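Double Glycine Motif Protease domain from AMS/PCAT Transporter (Lachnospiraceae bacterium C6A11, PDB 6MPZ) probably cleaves leader peptides from lantibiotic-type precursor peptides after a double-glycine motif, as the peptidase domain of a transporter that exports the matured product. Local coordinates at residues A30-V35 with R69-E74; M34-A37 with W42-L45; L62-A67 with I137-K142; P92-I95 with H101-V104. All blocks are in the same frame, centred on the assembly; numbering follows the deposited sequence.

Contact 1: residues A30-V35 with R69-E74; sequences ASLAMV and RNYGLE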
loop_
_atom_site.group_PDB
_atom_site.type_symbol
_atom_site.label_atom_id
_atom_site.label_comp_id
_atom_site.label_asym_id
_atom_site.label_seq_id
_atom_site.Cartn_x
_atom_site.Cartn_y
_atom_site.Cartn_z
ATOM N N ALA A 30 2.702 -1.614 8.671
ATOM C CA ALA A 30 2.129 -2.927 8.462
ATOM C C ALA A 30 1.890 -3.177 6.952
ATOM O O ALA A 30 2.213 -4.239 6.458
ATOM C CB ALA A 30 0.818 -3.042 9.239
ATOM N N SER A 31 1.404 -2.152 6.237
ATOM C CA SER A 31 1.102 -2.248 4.830
ATOM C C SER A 31 2.423 -2.437 4.073
ATOM O O SER A 31 2.496 -3.304 3.235
ATOM C CB SER A 31 0.345 -0.989 4.300
ATOM O OG SER A 31 -0.933 -0.838 4.939
ATOM N N LEU A 32 3.463 -1.658 4.356
ATOM C CA LEU A 32 4.745 -1.931 3.644
ATOM C C LEU A 32 5.336 -3.323 4.035
ATOM O O LEU A 32 6.028 -3.951 3.249
ATOM C CB LEU A 32 5.755 -0.852 3.892
ATOM C CG LEU A 32 7.141 -1.019 3.220
ATOM C CD1 LEU A 32 7.056 -1.136 1.724
ATOM C CD2 LEU A 32 7.983 0.195 3.562
ATOM N N ALA A 33 5.072 -3.791 5.248
ATOM C CA ALA A 33 5.622 -5.093 5.703
ATOM C C ALA A 33 5.042 -6.229 4.845
ATOM O O ALA A 33 5.794 -7.074 4.329
ATOM C CB ALA A 33 5.364 -5.315 7.209
ATOM N N MET A 34 3.720 -6.179 4.634
ATOM C CA MET A 34 2.991 -7.084 3.713
ATOM C C MET A 34 3.521 -7.039 2.295
ATOM O O MET A 34 3.690 -8.111 1.694
ATOM C CB MET A 34 1.496 -6.788 3.710
ATOM C CG MET A 34 0.837 -7.185 4.967
ATOM S SD MET A 34 -0.977 -7.016 5.156
ATOM C CE MET A 34 -1.148 -5.319 5.633
ATOM N N VAL A 35 3.782 -5.840 1.756
ATOM C CA VAL A 35 4.396 -5.723 0.411
ATOM C C VAL A 35 5.804 -6.351 0.366
ATOM O O VAL A 35 6.123 -7.093 -0.556
ATOM C CB VAL A 35 4.437 -4.269 -0.169
ATOM C CG1 VAL A 35 5.168 -4.227 -1.512
ATOM C CG2 VAL A 35 3.051 -3.722 -0.385
ATOM N N ARG A 69 12.245 1.989 -1.098
ATOM C CA ARG A 69 13.399 2.154 -2.008
ATOM C C ARG A 69 14.697 1.694 -1.393
ATOM O O ARG A 69 15.486 1.077 -2.078
ATOM C CB ARG A 69 13.546 3.598 -2.471
ATOM C CG ARG A 69 12.535 4.008 -3.515
ATOM C CD ARG A 69 12.787 5.447 -3.991
ATOM N NE ARG A 69 11.583 6.015 -4.616
ATOM C CZ ARG A 69 10.902 7.085 -4.209
ATOM N NH1 ARG A 69 11.276 7.798 -3.163
ATOM N NH2 ARG A 69 9.824 7.468 -4.891
ATOM N N ASN A 70 14.922 1.993 -0.113
ATOM C CA ASN A 70 16.107 1.505 0.592
ATOM C C ASN A 70 16.108 -0.020 0.737
ATOM O O ASN A 70 17.173 -0.625 0.790
ATOM C CB ASN A 70 16.276 2.170 1.965
ATOM C CG ASN A 70 16.806 3.603 1.863
ATOM O OD1 ASN A 70 16.401 4.469 2.631
ATOM N ND2 ASN A 70 17.721 3.861 0.917
ATOM N N TYR A 71 14.932 -0.645 0.773
ATOM C CA TYR A 71 14.840 -2.119 0.772
ATOM C C TYR A 71 14.899 -2.756 -0.623
ATOM O O TYR A 71 14.613 -3.942 -0.762
ATOM C CB TYR A 71 13.551 -2.579 1.456
ATOM C CG TYR A 71 13.348 -2.109 2.877
ATOM C CD1 TYR A 71 14.385 -2.144 3.822
ATOM C CD2 TYR A 71 12.076 -1.683 3.299
ATOM C CE1 TYR A 71 14.177 -1.737 5.127
ATOM C CE2 TYR A 71 11.850 -1.267 4.603
ATOM C CZ TYR A 71 12.894 -1.301 5.516
ATOM O OH TYR A 71 12.617 -0.891 6.810
ATOM N N GLY A 72 15.231 -1.984 -1.659
ATOM C CA GLY A 72 15.479 -2.548 -2.999
ATOM C C GLY A 72 14.304 -2.565 -3.970
ATOM O O GLY A 72 14.442 -3.035 -5.090
ATOM N N LEU A 73 13.153 -2.037 -3.558
ATOM C CA LEU A 73 12.012 -1.911 -4.447
ATOM C C LEU A 73 12.009 -0.563 -5.147
ATOM O O LEU A 73 12.303 0.466 -4.547
ATOM C CB LEU A 73 10.705 -2.074 -3.650
ATOM C CG LEU A 73 10.454 -3.417 -2.971
ATOM C CD1 LEU A 73 9.191 -3.324 -2.138
ATOM C CD2 LEU A 73 10.321 -4.499 -4.015
ATOM N N GLU A 74 11.659 -0.566 -6.421
ATOM C CA GLU A 74 11.330 0.670 -7.093
ATOM C C GLU A 74 9.919 1.037 -6.612
ATOM O O GLU A 74 9.043 0.164 -6.504
ATOM C CB GLU A 74 11.363 0.490 -8.599
ATOM C CG GLU A 74 11.390 1.803 -9.331
ATOM C CD GLU A 74 10.634 1.772 -10.640
ATOM O OE1 GLU A 74 10.908 0.885 -11.479
ATOM O OE2 GLU A 74 9.761 2.646 -10.802
#

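Contact 2: residues M34-A37 with W42-L45; sequences MVLA and WVPL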
loop_
_atom_site.group_PDB
_atom_site.type_symbol
_atom_site.label_atom_id
_atom_site.label_comp_id
_atom_site.label_asym_id
_atom_site.label_seq_id
_atom_site.Cartn_x
_atom_site.Cartn_y
_atom_site.Cartn_z
ATOM N N MET A 34 3.720 -6.179 4.634
ATOM C CA MET A 34 2.991 -7.084 3.713
ATOM C C MET A 34 3.521 -7.039 2.295
ATOM O O MET A 34 3.690 -8.111 1.694
ATOM C CB MET A 34 1.496 -6.788 3.710
ATOM C CG MET A 34 0.837 -7.185 4.967
ATOM S SD MET A 34 -0.977 -7.016 5.156
ATOM C CE MET A 34 -1.148 -5.319 5.633
ATOM N N VAL A 35 3.782 -5.840 1.756
ATOM C CA VAL A 35 4.396 -5.723 0.411
ATOM C C VAL A 35 5.804 -6.351 0.366
ATOM O O VAL A 35 6.123 -7.093 -0.556
ATOM C CB VAL A 35 4.437 -4.269 -0.169
ATOM C CG1 VAL A 35 5.168 -4.227 -1.512
ATOM C CG2 VAL A 35 3.051 -3.722 -0.385
ATOM N N LEU A 36 6.618 -6.050 1.363
ATOM C CA LEU A 36 7.929 -6.683 1.526
ATOM C C LEU A 36 7.873 -8.225 1.597
ATOM O O LEU A 36 8.663 -8.913 0.945
ATOM C CB LEU A 36 8.632 -6.114 2.768
ATOM C CG LEU A 36 9.097 -4.648 2.574
ATOM C CD1 LEU A 36 9.430 -3.985 3.923
ATOM C CD2 LEU A 36 10.284 -4.561 1.590
ATOM N N ALA A 37 6.900 -8.742 2.353
ATOM C CA ALA A 37 6.681 -10.175 2.492
ATOM C C ALA A 37 6.261 -10.837 1.172
ATOM O O ALA A 37 6.677 -11.945 0.909
ATOM C CB ALA A 37 5.658 -10.439 3.594
ATOM N N TRP A 42 12.787 -9.887 3.805
ATOM C CA TRP A 42 12.559 -10.153 5.214
ATOM C C TRP A 42 13.204 -9.013 5.978
ATOM O O TRP A 42 14.410 -8.814 5.882
ATOM C CB TRP A 42 13.133 -11.526 5.593
ATOM C CG TRP A 42 12.558 -12.693 4.732
ATOM C CD1 TRP A 42 13.273 -13.653 4.039
ATOM C CD2 TRP A 42 11.169 -12.979 4.475
ATOM N NE1 TRP A 42 12.413 -14.516 3.390
ATOM C CE2 TRP A 42 11.122 -14.126 3.632
ATOM C CE3 TRP A 42 9.955 -12.384 4.884
ATOM C CZ2 TRP A 42 9.918 -14.678 3.191
ATOM C CZ3 TRP A 42 8.748 -12.945 4.442
ATOM C CH2 TRP A 42 8.745 -14.076 3.606
ATOM N N VAL A 43 12.373 -8.222 6.649
ATOM C CA VAL A 43 12.796 -7.045 7.384
ATOM C C VAL A 43 11.945 -7.107 8.632
ATOM O O VAL A 43 10.736 -7.155 8.519
ATOM C CB VAL A 43 12.481 -5.695 6.638
ATOM C CG1 VAL A 43 12.791 -4.492 7.531
ATOM C CG2 VAL A 43 13.273 -5.566 5.349
ATOM N N PRO A 44 12.567 -7.085 9.821
ATOM C CA PRO A 44 11.782 -7.104 11.071
ATOM C C PRO A 44 10.705 -5.996 11.101
ATOM O O PRO A 44 10.960 -4.873 10.685
ATOM C CB PRO A 44 12.860 -6.910 12.166
ATOM C CG PRO A 44 14.229 -6.853 11.501
ATOM C CD PRO A 44 14.036 -7.030 10.021
ATOM N N LEU A 45 9.500 -6.287 11.572
ATOM C CA LEU A 45 8.431 -5.263 11.584
ATOM C C LEU A 45 8.831 -4.022 12.370
ATOM O O LEU A 45 8.456 -2.925 11.998
ATOM C CB LEU A 45 7.110 -5.815 12.145
ATOM C CG LEU A 45 5.983 -4.781 12.436
ATOM C CD1 LEU A 45 5.538 -3.995 11.193
ATOM C CD2 LEU A 45 4.764 -5.458 13.071
#

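Contact 3: residues L62-A67 with I137-K142; sequences LNVLKA and ICLIFK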
loop_
_atom_site.group_PDB
_atom_site.type_symbol
_atom_site.label_atom_id
_atom_site.label_comp_id
_atom_site.label_asym_id
_atom_site.label_seq_id
_atom_site.Cartn_x
_atom_site.Cartn_y
_atom_site.Cartn_z
ATOM N N LEU A 62 5.293 9.795 1.411
ATOM C CA LEU A 62 6.707 10.026 0.962
ATOM C C LEU A 62 7.693 9.126 1.715
ATOM O O LEU A 62 8.634 8.599 1.109
ATOM C CB LEU A 62 7.152 11.489 1.114
ATOM C CG LEU A 62 8.560 11.818 0.591
ATOM C CD1 LEU A 62 8.700 11.429 -0.879
ATOM C CD2 LEU A 62 8.926 13.295 0.807
ATOM N N ASN A 63 7.465 8.955 3.016
ATOM C CA ASN A 63 8.366 8.142 3.851
ATOM C C ASN A 63 8.178 6.637 3.614
ATOM O O ASN A 63 9.166 5.890 3.635
ATOM C CB ASN A 63 8.204 8.463 5.340
ATOM C CG ASN A 63 8.845 9.787 5.724
ATOM O OD1 ASN A 63 9.798 10.239 5.091
ATOM N ND2 ASN A 63 8.322 10.408 6.741
ATOM N N VAL A 64 6.937 6.210 3.310
ATOM C CA VAL A 64 6.688 4.817 2.979
ATOM C C VAL A 64 7.461 4.477 1.720
ATOM O O VAL A 64 8.133 3.458 1.669
ATOM C CB VAL A 64 5.213 4.534 2.802
ATOM C CG1 VAL A 64 4.997 3.101 2.280
ATOM C CG2 VAL A 64 4.500 4.713 4.134
ATOM N N LEU A 65 7.362 5.330 0.725
ATOM C CA LEU A 65 8.058 5.139 -0.535
ATOM C C LEU A 65 9.582 5.130 -0.373
ATOM O O LEU A 65 10.260 4.326 -1.003
ATOM C CB LEU A 65 7.666 6.228 -1.565
ATOM C CG LEU A 65 6.254 6.295 -2.176
ATOM C CD1 LEU A 65 6.084 7.610 -2.953
ATOM C CD2 LEU A 65 5.931 5.074 -3.057
ATOM N N LYS A 66 10.121 6.064 0.421
ATOM C CA LYS A 66 11.582 6.137 0.671
ATOM C C LYS A 66 12.113 4.878 1.362
ATOM O O LYS A 66 13.169 4.362 0.988
ATOM C CB LYS A 66 11.951 7.351 1.541
ATOM C CG LYS A 66 11.962 8.675 0.785
ATOM C CD LYS A 66 12.476 9.799 1.670
ATOM C CE LYS A 66 12.285 11.154 1.010
ATOM N NZ LYS A 66 12.736 12.244 1.923
ATOM N N ALA A 67 11.385 4.408 2.366
ATOM C CA ALA A 67 11.738 3.161 3.068
ATOM C C ALA A 67 11.704 1.966 2.097
ATOM O O ALA A 67 12.622 1.163 2.093
ATOM C CB ALA A 67 10.803 2.930 4.258
ATOM N N ILE A 137 -4.900 8.160 -3.751
ATOM C CA ILE A 137 -3.426 8.015 -3.684
ATOM C C ILE A 137 -3.022 6.511 -3.592
ATOM O O ILE A 137 -3.499 5.795 -2.729
ATOM C CB ILE A 137 -2.805 8.773 -2.477
ATOM C CG1 ILE A 137 -3.249 10.257 -2.429
ATOM C CG2 ILE A 137 -1.289 8.692 -2.535
ATOM C CD1 ILE A 137 -2.907 11.107 -3.653
ATOM N N CYS A 138 -2.073 6.099 -4.441
ATOM C CA CYS A 138 -1.734 4.734 -4.657
ATOM C C CYS A 138 -0.239 4.639 -4.771
ATOM O O CYS A 138 0.349 5.334 -5.584
ATOM C CB CYS A 138 -2.348 4.229 -5.972
ATOM S SG CYS A 138 -1.872 2.534 -6.430
ATOM N N LEU A 139 0.366 3.764 -3.980
ATOM C CA LEU A 139 1.796 3.571 -4.047
ATOM C C LEU A 139 1.994 2.240 -4.739
ATOM O O LEU A 139 1.446 1.261 -4.307
ATOM C CB LEU A 139 2.417 3.591 -2.639
ATOM C CG LEU A 139 1.938 4.741 -1.703
ATOM C CD1 LEU A 139 2.470 4.584 -0.279
ATOM C CD2 LEU A 139 2.232 6.120 -2.281
ATOM N N ILE A 140 2.826 2.257 -5.786
ATOM C CA ILE A 140 2.982 1.228 -6.772
ATOM C C ILE A 140 4.441 0.793 -6.693
ATOM O O ILE A 140 5.341 1.641 -6.610
ATOM C CB ILE A 140 2.611 1.800 -8.166
ATOM C CG1 ILE A 140 1.088 2.036 -8.266
ATOM C CG2 ILE A 140 3.136 0.924 -9.316
ATOM C CD1 ILE A 140 0.300 0.777 -8.573
ATOM N N PHE A 141 4.670 -0.522 -6.648
ATOM C CA PHE A 141 5.998 -1.066 -6.382
ATOM C C PHE A 141 6.376 -2.063 -7.442
ATOM O O PHE A 141 5.515 -2.735 -8.006
ATOM C CB PHE A 141 6.070 -1.742 -5.003
ATOM C CG PHE A 141 5.655 -0.850 -3.865
ATOM C CD1 PHE A 141 6.561 0.026 -3.283
ATOM C CD2 PHE A 141 4.358 -0.878 -3.368
ATOM C CE1 PHE A 141 6.170 0.853 -2.258
ATOM C CE2 PHE A 141 3.994 -0.052 -2.341
ATOM C CZ PHE A 141 4.886 0.799 -1.783
ATOM N N LYS A 142 7.675 -2.159 -7.690
ATOM C CA LYS A 142 8.232 -3.035 -8.702
ATOM C C LYS A 142 9.611 -3.451 -8.153
ATOM O O LYS A 142 10.291 -2.633 -7.514
ATOM C CB LYS A 142 8.338 -2.259 -10.034
ATOM C CG LYS A 142 9.312 -2.734 -11.101
ATOM C CD LYS A 142 8.743 -2.843 -12.528
ATOM C CE LYS A 142 8.122 -4.228 -12.698
ATOM N NZ LYS A 142 7.600 -4.562 -14.055
#

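Contact 4: residues P92-I95 with H101-V104; sequences PCII and HFVV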
loop_
_atom_site.group_PDB
_atom_site.type_symbol
_atom_site.label_atom_id
_atom_site.label_comp_id
_atom_site.label_asym_id
_atom_site.label_seq_id
_atom_site.Cartn_x
_atom_site.Cartn_y
_atom_site.Cartn_z
ATOM N N PRO A 92 0.722 -6.469 -5.340
ATOM C CA PRO A 92 0.032 -5.586 -4.376
ATOM C C PRO A 92 0.503 -4.125 -4.519
ATOM O O PRO A 92 1.588 -3.855 -5.072
ATOM C CB PRO A 92 0.493 -6.155 -3.032
ATOM C CG PRO A 92 1.901 -6.581 -3.321
ATOM C CD PRO A 92 1.855 -7.162 -4.705
ATOM N N CYS A 93 -0.310 -3.222 -4.044
ATOM C CA CYS A 93 0.012 -1.786 -3.979
ATOM C C CYS A 93 -0.586 -1.283 -2.662
ATOM O O CYS A 93 -1.481 -1.951 -2.072
ATOM C CB CYS A 93 -0.583 -0.985 -5.177
ATOM S SG CYS A 93 -2.404 -1.070 -5.361
ATOM N N ILE A 94 -0.134 -0.121 -2.215
ATOM C CA ILE A 94 -0.656 0.467 -0.984
ATOM C C ILE A 94 -1.541 1.632 -1.387
ATOM O O ILE A 94 -1.154 2.426 -2.257
ATOM C CB ILE A 94 0.497 0.942 -0.024
ATOM C CG1 ILE A 94 1.334 -0.268 0.470
ATOM C CG2 ILE A 94 -0.093 1.655 1.177
ATOM C CD1 ILE A 94 2.583 0.050 1.272
ATOM N N ILE A 95 -2.716 1.743 -0.745
ATOM C CA ILE A 95 -3.641 2.783 -1.064
ATOM C C ILE A 95 -4.083 3.499 0.211
ATOM O O ILE A 95 -4.210 2.873 1.278
ATOM C CB ILE A 95 -4.871 2.304 -1.887
ATOM C CG1 ILE A 95 -5.746 1.297 -1.116
ATOM C CG2 ILE A 95 -4.419 1.726 -3.192
ATOM C CD1 ILE A 95 -7.099 0.962 -1.744
ATOM N N HIS A 101 -5.795 6.378 6.730
ATOM C CA HIS A 101 -5.482 4.951 6.899
ATOM C C HIS A 101 -4.798 4.472 5.609
ATOM O O HIS A 101 -4.939 5.083 4.518
ATOM C CB HIS A 101 -6.787 4.179 7.238
ATOM C CG HIS A 101 -6.602 2.751 7.684
ATOM N ND1 HIS A 101 -5.826 2.391 8.763
ATOM C CD2 HIS A 101 -7.154 1.602 7.231
ATOM C CE1 HIS A 101 -5.892 1.087 8.953
ATOM N NE2 HIS A 101 -6.671 0.578 8.016
ATOM N N PHE A 102 -3.986 3.440 5.772
ATOM C CA PHE A 102 -3.375 2.760 4.655
ATOM C C PHE A 102 -3.779 1.304 4.737
ATOM O O PHE A 102 -3.766 0.699 5.822
ATOM C CB PHE A 102 -1.860 2.869 4.677
ATOM C CG PHE A 102 -1.345 4.229 4.374
ATOM C CD1 PHE A 102 -1.505 4.779 3.111
ATOM C CD2 PHE A 102 -0.677 4.973 5.352
ATOM C CE1 PHE A 102 -1.030 6.037 2.834
ATOM C CE2 PHE A 102 -0.220 6.244 5.072
ATOM C CZ PHE A 102 -0.392 6.768 3.817
ATOM N N VAL A 103 -4.151 0.753 3.577
ATOM C CA VAL A 103 -4.422 -0.652 3.424
ATOM C C VAL A 103 -3.651 -1.183 2.213
ATOM O O VAL A 103 -3.168 -0.400 1.381
ATOM C CB VAL A 103 -5.909 -0.918 3.307
ATOM C CG1 VAL A 103 -6.649 -0.361 4.523
ATOM C CG2 VAL A 103 -6.483 -0.357 1.989
ATOM N N VAL A 104 -3.533 -2.516 2.126
ATOM C CA VAL A 104 -2.884 -3.166 0.974
ATOM C C VAL A 104 -3.920 -3.694 -0.006
ATOM O O VAL A 104 -4.743 -4.516 0.387
ATOM C CB VAL A 104 -2.000 -4.339 1.385
ATOM C CG1 VAL A 104 -1.361 -4.976 0.129
ATOM C CG2 VAL A 104 -0.927 -3.844 2.321
#

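Contact 1: residues A30-V35 with R69-E74
L32 meets the ring of Y71 at its edge: methyl CD2 of L32 lies near the ring plane, 4.3 Å from CE2 of Y71. L32 reaches this point because its CG is anti to the backbone N (chi1 179°), which extends the leucine away from helix 27-38. The second pairing is purely aliphatic. CG1 of V35 approaches CD1 of L73 at 4.2 Å, and the two side chains run obliquely past each other. Both distances are typical of loose van der Waals contact, and the 120 Å² buried in total agrees with that; the backbones stay well apart, V35 CA and L73 CA being separated by 9.8 Å. The position of L73 follows from how helix 61-70 ends. G72, at positive phi, is the C-prime residue of a Schellman motif, with G72 N hydrogen-bonded to R69 O at 3.1 Å and L73 N to A68 O. The reversal at G72 brings L73 back toward helix 27-38, while Y71, the first residue to leave helical phi/psi, already points toward it and hydrogen-bonds D51 through its hydroxyl. The contact thus sets helix 27-38 against the turn closing helix 61-70: L32 also rests on A67 and A68, L36 touches both Y71 and L73, and strand 74-79 begins at E74.

Contact 2: residues M34-A37 with W42-L45
A37, near the C-terminal end of helix 27-38, and W42, in the loop that follows, bring their backbones within 6.5 Å (CA to CA) as the chain doubles back. The CB of W42 points away from the helix, but the indole swings back beside it: with CG beside the backbone N (chi1 -56°), the six-membered ring comes round to A37. Its CZ3 atom lies 4.0 Å from CA of A37 and 4.1 Å from CB of A37, while CH2 of W42 is 4.0 Å from O of A37. The approach to the indole is oblique. Both A37 and W42 also touch a crystal neighbour, so lattice packing may contribute to the observed indole position. On the inner side the contact is aliphatic: CD1 of L36 faces CG2 of V43 at 4.4 Å, and both side chains continue onto V48 and Y71. No hydrogen bond joins the two segments, and the buried surface of 158 Å² comes from this apolar packing. P44 then takes the N-cap position of helix 45-52. The arrangement is a short helix-loop-helix connection, with L36 and V43 packed between the helices and W42 at the surface, in the helical half of the papain-like fold to which C39 peptidases belong.

Contact 3: residues L62-A67 with I137-K142
F141 supplies the aromatic group of this contact, and L65 of helix 62-67 comes to it obliquely, with CD2 of L65 at 4.3 Å from CE1 of F141. From other elements, CG1 of V35 lies 3.9 Å from CD2 of F141, and A68, A75 and I94 also touch this side chain, so that the phenyl is enclosed by aliphatic groups from two helices and two strands. L139 is the other strand residue in play. Its two methyls divide the work: CD1 meets CG1 of V64 at 3.9 Å, and CD2 meets CD2 of L65, also at 3.9 Å. CB of L139 lies closer still to CD2 of L65, at 3.8 Å. V64 and L139 cross nearly at a right angle, whereas L65 passes L139 at a slant. Although the CB of L65 does not point straight at the strand, CG beside the backbone N (chi1 -68°) brings CD2 to the strand, where it touches both L139 and F141. The axes of segments 62-67 and 137-142 run almost parallel, 3° apart in direction and 10.0 Å at closest approach, the arrangement of a helix laid along a sheet. No hydrogen bond crosses the interface. Backbone polar groups find partners elsewhere, within the helix (K66 N to L62 O) and with strands 74-79 and 93-97. The chemistry is therefore that of a hydrophobic helix-sheet interface held by van der Waals packing; at its margin L65 and I137 give the bound peptide apolar surface, although L62 packs against an acidic side chain of it.

Contact 4: residues P92-I95 with H101-V104
I95 O takes part in several contacts at once. It accepts a hydrogen bond from V103 N at 3.1 Å, nearly straight with 169° at the hydrogen; CA of F102 makes a C-H...O contact with it at 3.5 Å; and the F102 ring presents its edge, with I95 O near the ring plane. The return bond, from I95 N to V103 O, is also 3.1 Å long, so I95 and V103 form an antiparallel hydrogen-bonded pair. I94 and V104 follow as a non-hydrogen-bonded pair, their CA atoms 4.7 Å apart, and the N-to-C directions of the two short strand segments lie 153° apart, close to antiparallel. On the face with I95 and V103, CG1 of I95 lies 3.6 Å from CG2 of V103; each of these atoms sits between its own backbone N and carbonyl carbon (I95 chi1 63°), which aims them at each other. On the opposite face, CG2 of I94 approaches CD1 of F102 obliquely at 3.9 Å, and CB of P92, after a cis peptide bond, meets CG1 of V104 at 3.8 Å. S31 and M34 of helix 27-38 cover V104 on this face. H101 begins the second strand: its NE2 is hydrogen-bonded to D117, its ND1 to the backbone of the bound peptide, and its side chain touches C27. This is a beta hairpin of the papain-like sheet, bringing H101 into what is probably the Cys-His-Asp catalytic triad of a C39 cysteine peptidase.

Contacts 1, 3 and 4 are buried, while contact 2 is only partly so and reaches the surface. Contacts 1 and 2 share helix 27-38, through L32 and V35 in one and L36 and A37 in the other, and Y71 and L73 of contact 1 also touch L36. Helix 61-70 serves contact 1 at its end and contact 3 along its length. Contacts 3 and 4 reach the same sheet, contact 3 by laying helix 61-70 on strand 137-142 and contact 4 within the hairpin beside it; a probable hydrogen bond joins L139 N to I94 O. The three helix contacts are apolar packing without cross-segment hydrogen bonds, whereas contact 4 adds paired backbone bonds and extends to the probable active site.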